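Local atomic coordinates of uncharacterized protein (Corynebacterium diphtheriae NCTC 13129, PDB entry 3B4Q), a protein that is of unknown function but probably corresponds to the C-terminal domain of a resuscitation-promoting factor of the Rpf1 type. Residues P8-V13 with N38-A43; Q29-A32 with G36-T39; A46-I51 with P64-F69. One frame throughout, in Å; residues are numbered along the deposited sequence. Where two conformers were deposited one is given.

Overall arrangement
The three contacts sample an all-helical domain from its edge to its interior. Interaction 3 is the buried one: helices 39-56 and 64-72 run antiparallel and meet through aromatic and aliphatic side chains. Interaction 1, partly buried, uses the start of the same helix 39-56, about 15 Å away between centres and on the opposite side of the chain's centre; there a proline of the short helix 10-13 supplies the apolar contact. Interaction 2 lies at the surface, where helix 19-35 ends and turns into helix 39-56; it adds to side-chain packing a backbone helix-end bond and a water bridge from Gln29 O to Thr39 OG1. Thr39 serves interactions 1 and 2 alike, and Gln29 joins them through a hydrogen bond to Arg11 N.

Interaction 1: P8-V13 with N38-A43; sequences PTPRDV and NTEELA
Pro10 meets the start of helix 39-56 with its pyrrolidine ring; it stands at N1 of the short helix 10-13, directly after the N-cap Thr9, so this is an N-terminal helix turn laid against another helix. Its CB points at the partner and lies 3.8 Å from Ala43 CB. One atom further, CG stays on that methyl and also comes 4.0 Å from Thr39 CG2, with Glu40 CG a little beyond. The ring closes at CD, 3.9 Å from Thr39 CG2. Thr39 can offer this methyl because CG2 is anti to its backbone N, with OG1 beside that N (chi1 -60°). The touched residues, 39, 40 and 43, share one face of the helix, and Val25 and Gln29 of helix 19-35 also pack on Pro10. Glu40 contributes only the aliphatic part of its chain, its OE2 being bonded to Phe77 N. Asn38 caps helix 39-56, its OD1 accepting from Glu41 N in the carbonyl plane at 2.9 Å; at the other helix start Asp12, at N3, accepts from Thr9 N, as in one half of a capping box. Asp12 OD2 takes that N-H at 2.8 Å on its anti side, and Thr9 OG1 from above the carboxylate plane.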
loop_
_atom_site.group_PDB
_atom_site.type_symbol
_atom_site.label_atom_id
_atom_site.label_comp_id
_atom_site.label_asym_id
_atom_site.label_seq_id
_atom_site.Cartn_x
_atom_site.Cartn_y
_atom_site.Cartn_z
ATOM N N PRO A 8 -9.137 -1.831 11.651
ATOM C CA PRO A 8 -7.897 -2.434 11.137
ATOM C C PRO A 8 -6.989 -1.365 10.579
ATOM O O PRO A 8 -7.454 -0.428 9.891
ATOM C CB PRO A 8 -8.355 -3.348 9.988
ATOM C CG PRO A 8 -9.712 -2.888 9.659
ATOM C CD PRO A 8 -10.327 -2.235 10.872
ATOM N N THR A 9 -5.713 -1.506 10.886
ATOM C CA THR A 9 -4.699 -0.612 10.364
ATOM C C THR A 9 -4.178 -1.176 9.027
ATOM O O THR A 9 -4.425 -2.339 8.704
ATOM C CB THR A 9 -3.515 -0.475 11.333
ATOM O OG1 THR A 9 -2.868 -1.739 11.458
ATOM C CG2 THR A 9 -3.980 -0.027 12.756
ATOM N N PRO A 10 -3.474 -0.365 8.234
ATOM C CA PRO A 10 -2.876 -0.925 7.028
ATOM C C PRO A 10 -2.052 -2.203 7.285
ATOM O O PRO A 10 -2.146 -3.140 6.491
ATOM C CB PRO A 10 -2.006 0.219 6.526
ATOM C CG PRO A 10 -2.841 1.455 6.912
ATOM C CD PRO A 10 -3.295 1.102 8.316
ATOM N N ARG A 11 -1.311 -2.267 8.390
ATOM C CA ARG A 11 -0.563 -3.497 8.700
ATOM C C ARG A 11 -1.466 -4.714 8.851
ATOM O O ARG A 11 -1.083 -5.816 8.443
ATOM C CB ARG A 11 0.338 -3.309 9.912
ATOM C CG ARG A 11 1.431 -2.339 9.631
ATOM C CD ARG A 11 2.234 -1.998 10.882
ATOM N NE ARG A 11 3.352 -2.910 11.080
ATOM C CZ ARG A 11 4.204 -2.834 12.102
ATOM N NH1 ARG A 11 5.204 -3.712 12.213
ATOM N NH2 ARG A 11 4.068 -1.871 13.009
ATOM N N ASP A 12 -2.666 -4.521 9.392
ATOM C CA ASP A 12 -3.627 -5.645 9.526
ATOM C C ASP A 12 -4.165 -6.034 8.158
ATOM O O ASP A 12 -4.339 -7.225 7.863
ATOM C CB ASP A 12 -4.785 -5.249 10.448
ATOM C CG ASP A 12 -4.302 -4.827 11.820
ATOM O OD1 ASP A 12 -3.512 -5.583 12.442
ATOM O OD2 ASP A 12 -4.719 -3.742 12.292
ATOM N N VAL A 13 -4.486 -5.024 7.344
ATOM C CA VAL A 13 -4.977 -5.284 5.986
ATOM C C VAL A 13 -4.003 -6.141 5.161
ATOM O O VAL A 13 -4.449 -6.995 4.355
ATOM C CB VAL A 13 -5.325 -3.956 5.266
ATOM C CG1 VAL A 13 -5.712 -4.215 3.773
ATOM C CG2 VAL A 13 -6.433 -3.223 6.043
ATOM N N ASN A 38 -1.208 11.308 7.998
ATOM C CA ASN A 38 -2.322 10.394 7.785
ATOM C C ASN A 38 -1.788 9.026 7.428
ATOM O O ASN A 38 -1.141 8.872 6.383
ATOM C CB ASN A 38 -3.234 10.891 6.660
ATOM C CG ASN A 38 -4.506 10.046 6.538
ATOM O OD1 ASN A 38 -4.492 8.969 5.963
ATOM N ND2 ASN A 38 -5.611 10.541 7.104
ATOM N N THR A 39 -2.090 8.041 8.278
ATOM C CA THR A 39 -1.554 6.678 8.138
ATOM C C THR A 39 -1.959 6.010 6.831
ATOM O O THR A 39 -1.124 5.417 6.136
ATOM C CB THR A 39 -1.974 5.806 9.347
ATOM O OG1 THR A 39 -1.442 6.411 10.540
ATOM C CG2 THR A 39 -1.438 4.396 9.231
ATOM N N GLU A 40 -3.248 6.073 6.508
ATOM C CA GLU A 40 -3.731 5.401 5.310
ATOM C C GLU A 40 -3.121 6.030 4.063
ATOM O O GLU A 40 -2.698 5.333 3.147
ATOM C CB GLU A 40 -5.268 5.378 5.299
ATOM C CG GLU A 40 -5.776 4.384 6.329
ATOM C CD GLU A 40 -7.207 3.994 6.125
ATOM O OE1 GLU A 40 -7.920 3.878 7.146
ATOM O OE2 GLU A 40 -7.629 3.790 4.966
ATOM N N GLU A 41 -3.057 7.353 4.024
ATOM C CA GLU A 41 -2.520 8.021 2.852
ATOM C C GLU A 41 -1.022 7.672 2.670
ATOM O O GLU A 41 -0.555 7.403 1.548
ATOM C CB GLU A 41 -2.704 9.527 2.985
ATOM C CG GLU A 41 -2.080 10.305 1.900
ATOM C CD GLU A 41 -2.481 11.770 1.948
ATOM O OE1 GLU A 41 -3.558 12.085 2.523
ATOM O OE2 GLU A 41 -1.724 12.599 1.389
ATOM N N LEU A 42 -0.266 7.708 3.777
ATOM C CA LEU A 42 1.141 7.370 3.692
ATOM C C LEU A 42 1.345 5.907 3.267
ATOM O O LEU A 42 2.235 5.576 2.470
ATOM C CB LEU A 42 1.858 7.652 5.024
ATOM C CG LEU A 42 2.864 8.805 5.166
ATOM C CD1 LEU A 42 3.847 8.377 6.215
ATOM C CD2 LEU A 42 3.639 9.068 3.875
ATOM N N ALA A 43 0.521 5.017 3.818
ATOM C CA ALA A 43 0.629 3.605 3.446
ATOM C C ALA A 43 0.282 3.352 1.966
ATOM O O ALA A 43 0.939 2.544 1.279
ATOM C CB ALA A 43 -0.240 2.743 4.363
#

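Interaction 2: Q29-A32 with G36-T39; sequences QEYA and GLNT
Gly36 leaves the helical conformation just after helix 19-35, with phi at 72°, and this reversal carries the chain back over the carbonyl of Ala32. Next, Leu37 N donates to Ala32 O at 3.0 Å; the bond is bent, 141° at the hydrogen, but arrives in the carbonyl plane on a lone pair. The side chain of Leu37 heads back toward the helix, and its CD1 approaches Tyr31 CE2 obliquely, at 3.6 Å; the ring reaches this point with CG anti to the backbone N (chi1 -179°). Spanning from residue i to i+5 across a glycine of positive phi, the backbone bond is consistent with the 6-to-1 link of a Schellman motif, here the end of helix 19-35 before the turn into helix 39-56. Asn38 follows with its CB directed away, while its backbone carbonyl passes Ala32 CB, Asn38 C being 4.3 Å from it. Thr39 then straddles the helix surface: OG1 stands 3.6 Å from Ala32 CB, and CG2 rests 3.8 Å from Gln29 CG. The extended Gln29 chain continues toward helix 10-13, where OE1 accepts from Arg11 N. A water donates to Gln29 O at 2.7 Å and is hydrogen-bonded to Thr39 OG1, also at 2.7 Å, bridging the two segments.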
loop_
_atom_site.group_PDB
_atom_site.type_symbol
_atom_site.label_atom_id
_atom_site.label_comp_id
_atom_site.label_asym_id
_atom_site.label_seq_id
_atom_site.Cartn_x
_atom_site.Cartn_y
_atom_site.Cartn_z
ATOM N N GLN A 29 3.347 3.149 8.358
ATOM C CA GLN A 29 2.502 3.238 9.528
ATOM C C GLN A 29 3.304 3.752 10.711
ATOM O O GLN A 29 2.811 4.598 11.457
ATOM C CB GLN A 29 1.862 1.863 9.779
ATOM C CG GLN A 29 0.859 1.827 10.886
ATOM C CD GLN A 29 -0.005 0.578 10.827
ATOM O OE1 GLN A 29 -0.526 0.195 9.767
ATOM N NE2 GLN A 29 -0.216 -0.031 11.989
ATOM N N GLU A 30 4.565 3.326 10.827
ATOM C CA GLU A 30 5.466 3.735 11.920
ATOM C C GLU A 30 5.734 5.237 11.812
ATOM O O GLU A 30 5.584 6.004 12.812
ATOM C CB GLU A 30 6.810 2.989 11.816
ATOM C CG GLU A 30 6.779 1.475 12.165
ATOM C CD GLU A 30 8.109 0.736 11.877
ATOM O OE1 GLU A 30 8.974 1.210 11.065
ATOM O OE2 GLU A 30 8.287 -0.339 12.480
ATOM N N TYR A 31 6.155 5.647 10.605
ATOM C CA TYR A 31 6.502 7.077 10.378
ATOM C C TYR A 31 5.285 7.995 10.552
ATOM O O TYR A 31 5.344 9.078 11.199
ATOM C CB TYR A 31 7.188 7.291 9.019
ATOM C CG TYR A 31 7.532 8.747 8.847
ATOM C CD1 TYR A 31 8.457 9.351 9.688
ATOM C CD2 TYR A 31 6.844 9.548 7.942
ATOM C CE1 TYR A 31 8.765 10.729 9.567
ATOM C CE2 TYR A 31 7.148 10.924 7.815
ATOM C CZ TYR A 31 8.109 11.479 8.622
ATOM O OH TYR A 31 8.372 12.828 8.558
ATOM N N ALA A 32 4.150 7.578 10.011
ATOM C CA ALA A 32 2.917 8.383 10.138
ATOM C C ALA A 32 2.559 8.640 11.600
ATOM O O ALA A 32 2.113 9.752 11.963
ATOM C CB ALA A 32 1.737 7.679 9.443
ATOM N N GLY A 36 2.808 12.461 12.816
ATOM C CA GLY A 36 1.438 12.986 12.803
ATOM C C GLY A 36 0.797 13.131 11.438
ATOM O O GLY A 36 -0.051 14.011 11.206
ATOM N N LEU A 37 1.192 12.249 10.529
ATOM C CA LEU A 37 0.654 12.271 9.195
ATOM C C LEU A 37 -0.472 11.235 9.094
ATOM O O LEU A 37 -0.681 10.414 10.008
ATOM C CB LEU A 37 1.755 12.036 8.151
ATOM C CG LEU A 37 3.009 12.918 8.346
ATOM C CD1 LEU A 37 4.036 12.708 7.228
ATOM C CD2 LEU A 37 2.618 14.375 8.427
ATOM N N ASN A 38 -1.208 11.308 7.998
ATOM C CA ASN A 38 -2.322 10.394 7.785
ATOM C C ASN A 38 -1.788 9.026 7.428
ATOM O O ASN A 38 -1.141 8.872 6.383
ATOM C CB ASN A 38 -3.234 10.891 6.660
ATOM C CG ASN A 38 -4.506 10.046 6.538
ATOM O OD1 ASN A 38 -4.492 8.969 5.963
ATOM N ND2 ASN A 38 -5.611 10.541 7.104
ATOM N N THR A 39 -2.090 8.041 8.278
ATOM C CA THR A 39 -1.554 6.678 8.138
ATOM C C THR A 39 -1.959 6.010 6.831
ATOM O O THR A 39 -1.124 5.417 6.136
ATOM C CB THR A 39 -1.974 5.806 9.347
ATOM O OG1 THR A 39 -1.442 6.411 10.540
ATOM C CG2 THR A 39 -1.438 4.396 9.231
HETATM O O HOH W 1 0.210 4.983 12.206
#

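Interaction 3: A46-I51 with P64-F69; sequences ALYNAI and PQIEAF
The ring of Tyr48 reaches across to helix 64-72 and meets Ile66 at its edge: CG2 of Ile66 lies near the ring plane, 4.1 Å from Tyr48 CE1. Outside the two segments, Tyr70 stacks with the Tyr48 ring, and Phe80 of helix 77-83 and Ile62 also touch this side chain. The second flat group, the carboxylate of Glu67, is modelled obliquely to the ring, but its distance from OE1 to Tyr48 OH is too short to be physical, so the detail of that polar end is doubtful. This is an antiparallel helix pair, with segment axes 171° apart in direction and 11.3 Å distant at closest approach; at that separation long side chains have to bridge the gap. Tyr48 does so with CG anti to its backbone N (chi1 -179°), which carries the ring toward the partner helix and its edge to Ile66. Glu67 OE2 is hydrogen-bonded to Gln71 NE2, one turn further along its own helix. On the apolar side, Ile66 divides its two branches between two residues one turn apart in helix 39-56. Helix 85-91 covers both isoleucines through Ile91, and Ala87 adds to Ile66. While the CG2 branch of Ile66 takes the tyrosine edge, the CG1 branch runs on until its CD1 lies 4.1 Å from Ile51 CG2.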
loop_
_atom_site.group_PDB
_atom_site.type_symbol
_atom_site.label_atom_id
_atom_site.label_comp_id
_atom_site.label_asym_id
_atom_site.label_seq_id
_atom_site.Cartn_x
_atom_site.Cartn_y
_atom_site.Cartn_z
ATOM N N ALA A 46 3.380 4.579 0.044
ATOM C CA ALA A 46 4.516 3.650 0.225
ATOM C C ALA A 46 4.302 2.370 -0.598
ATOM O O ALA A 46 5.233 1.877 -1.262
ATOM C CB ALA A 46 4.708 3.321 1.694
ATOM N N LEU A 47 3.079 1.833 -0.594
ATOM C CA LEU A 47 2.840 0.606 -1.328
ATOM C C LEU A 47 2.851 0.873 -2.855
ATOM O O LEU A 47 3.416 0.089 -3.646
ATOM C CB LEU A 47 1.522 -0.017 -0.879
ATOM C CG LEU A 47 1.113 -1.346 -1.543
ATOM C CD1 LEU A 47 2.331 -2.327 -1.525
ATOM C CD2 LEU A 47 -0.090 -1.888 -0.872
ATOM N N TYR A 48 2.250 1.983 -3.278
ATOM C CA TYR A 48 2.303 2.323 -4.681
ATOM C C TYR A 48 3.779 2.446 -5.112
ATOM O O TYR A 48 4.206 1.937 -6.160
ATOM C CB TYR A 48 1.548 3.624 -4.926
ATOM C CG TYR A 48 1.522 4.053 -6.380
ATOM C CD1 TYR A 48 1.004 3.199 -7.342
ATOM C CD2 TYR A 48 2.005 5.285 -6.778
ATOM C CE1 TYR A 48 0.946 3.541 -8.675
ATOM C CE2 TYR A 48 1.953 5.653 -8.140
ATOM C CZ TYR A 48 1.424 4.750 -9.062
ATOM O OH TYR A 48 1.344 5.029 -10.401
ATOM N N ASN A 49 4.584 3.097 -4.278
ATOM C CA ASN A 49 5.970 3.234 -4.660
ATOM C C ASN A 49 6.670 1.891 -4.722
ATOM O O ASN A 49 7.456 1.669 -5.642
ATOM C CB ASN A 49 6.719 4.183 -3.731
ATOM C CG ASN A 49 8.094 4.525 -4.270
ATOM O OD1 ASN A 49 8.233 5.093 -5.357
ATOM N ND2 ASN A 49 9.118 4.136 -3.525
ATOM N N ALA A 50 6.356 0.983 -3.789
ATOM C CA ALA A 50 6.991 -0.337 -3.778
ATOM C C ALA A 50 6.687 -1.104 -5.068
ATOM O O ALA A 50 7.546 -1.796 -5.627
ATOM C CB ALA A 50 6.503 -1.163 -2.566
ATOM N N ILE A 51 5.452 -0.986 -5.531
ATOM C CA ILE A 51 5.044 -1.616 -6.793
ATOM C C ILE A 51 5.883 -1.040 -7.939
ATOM O O ILE A 51 6.393 -1.786 -8.783
ATOM C CB ILE A 51 3.560 -1.397 -7.065
ATOM C CG1 ILE A 51 2.729 -2.129 -5.981
ATOM C CG2 ILE A 51 3.217 -1.838 -8.528
ATOM C CD1 ILE A 51 1.248 -1.691 -5.867
ATOM N N PRO A 64 -1.119 1.253 -16.598
ATOM C CA PRO A 64 -2.130 2.290 -16.374
ATOM C C PRO A 64 -3.213 1.920 -15.332
ATOM O O PRO A 64 -3.682 2.792 -14.577
ATOM C CB PRO A 64 -2.735 2.505 -17.774
ATOM C CG PRO A 64 -1.644 2.059 -18.728
ATOM C CD PRO A 64 -0.885 0.976 -18.032
ATOM N N GLN A 65 -3.578 0.643 -15.246
ATOM C CA GLN A 65 -4.622 0.242 -14.316
ATOM C C GLN A 65 -4.152 0.486 -12.884
ATOM O O GLN A 65 -4.951 0.889 -12.035
ATOM C CB GLN A 65 -4.958 -1.232 -14.438
ATOM C CG GLN A 65 -6.188 -1.573 -13.611
ATOM C CD GLN A 65 -6.545 -3.043 -13.662
ATOM O OE1 GLN A 65 -5.882 -3.896 -13.051
ATOM N NE2 GLN A 65 -7.626 -3.345 -14.362
ATOM N N ILE A 66 -2.879 0.204 -12.610
ATOM C CA ILE A 66 -2.385 0.391 -11.234
ATOM C C ILE A 66 -2.365 1.875 -10.838
ATOM O O ILE A 66 -2.800 2.249 -9.719
ATOM C CB ILE A 66 -1.034 -0.278 -10.996
ATOM C CG1 ILE A 66 -1.124 -1.760 -11.351
ATOM C CG2 ILE A 66 -0.624 -0.148 -9.501
ATOM C CD1 ILE A 66 0.198 -2.473 -11.266
ATOM N N GLU A 67 -1.892 2.719 -11.754
ATOM C CA GLU A 67 -1.955 4.162 -11.569
ATOM C C GLU A 67 -3.386 4.617 -11.322
ATOM O O GLU A 67 -3.645 5.469 -10.474
ATOM C CB GLU A 67 -1.352 4.902 -12.791
ATOM C CG GLU A 67 -1.668 6.399 -12.839
ATOM C CD GLU A 67 -0.856 7.214 -11.852
ATOM O OE1 GLU A 67 0.135 6.672 -11.315
ATOM O OE2 GLU A 67 -1.202 8.407 -11.610
ATOM N N ALA A 68 -4.322 4.048 -12.071
ATOM C CA ALA A 68 -5.714 4.477 -11.942
ATOM C C ALA A 68 -6.261 4.105 -10.581
ATOM O O ALA A 68 -6.919 4.916 -9.927
ATOM C CB ALA A 68 -6.567 3.864 -13.024
ATOM N N PHE A 69 -5.963 2.879 -10.146
ATOM C CA PHE A 69 -6.416 2.474 -8.803
ATOM C C PHE A 69 -5.763 3.266 -7.639
ATOM O O PHE A 69 -6.362 3.474 -6.582
ATOM C CB PHE A 69 -6.287 0.987 -8.621
ATOM C CG PHE A 69 -7.374 0.194 -9.324
ATOM C CD1 PHE A 69 -8.722 0.575 -9.225
ATOM C CD2 PHE A 69 -7.057 -0.936 -10.075
ATOM C CE1 PHE A 69 -9.750 -0.172 -9.863
ATOM C CE2 PHE A 69 -8.058 -1.676 -10.709
ATOM C CZ PHE A 69 -9.408 -1.285 -10.613
#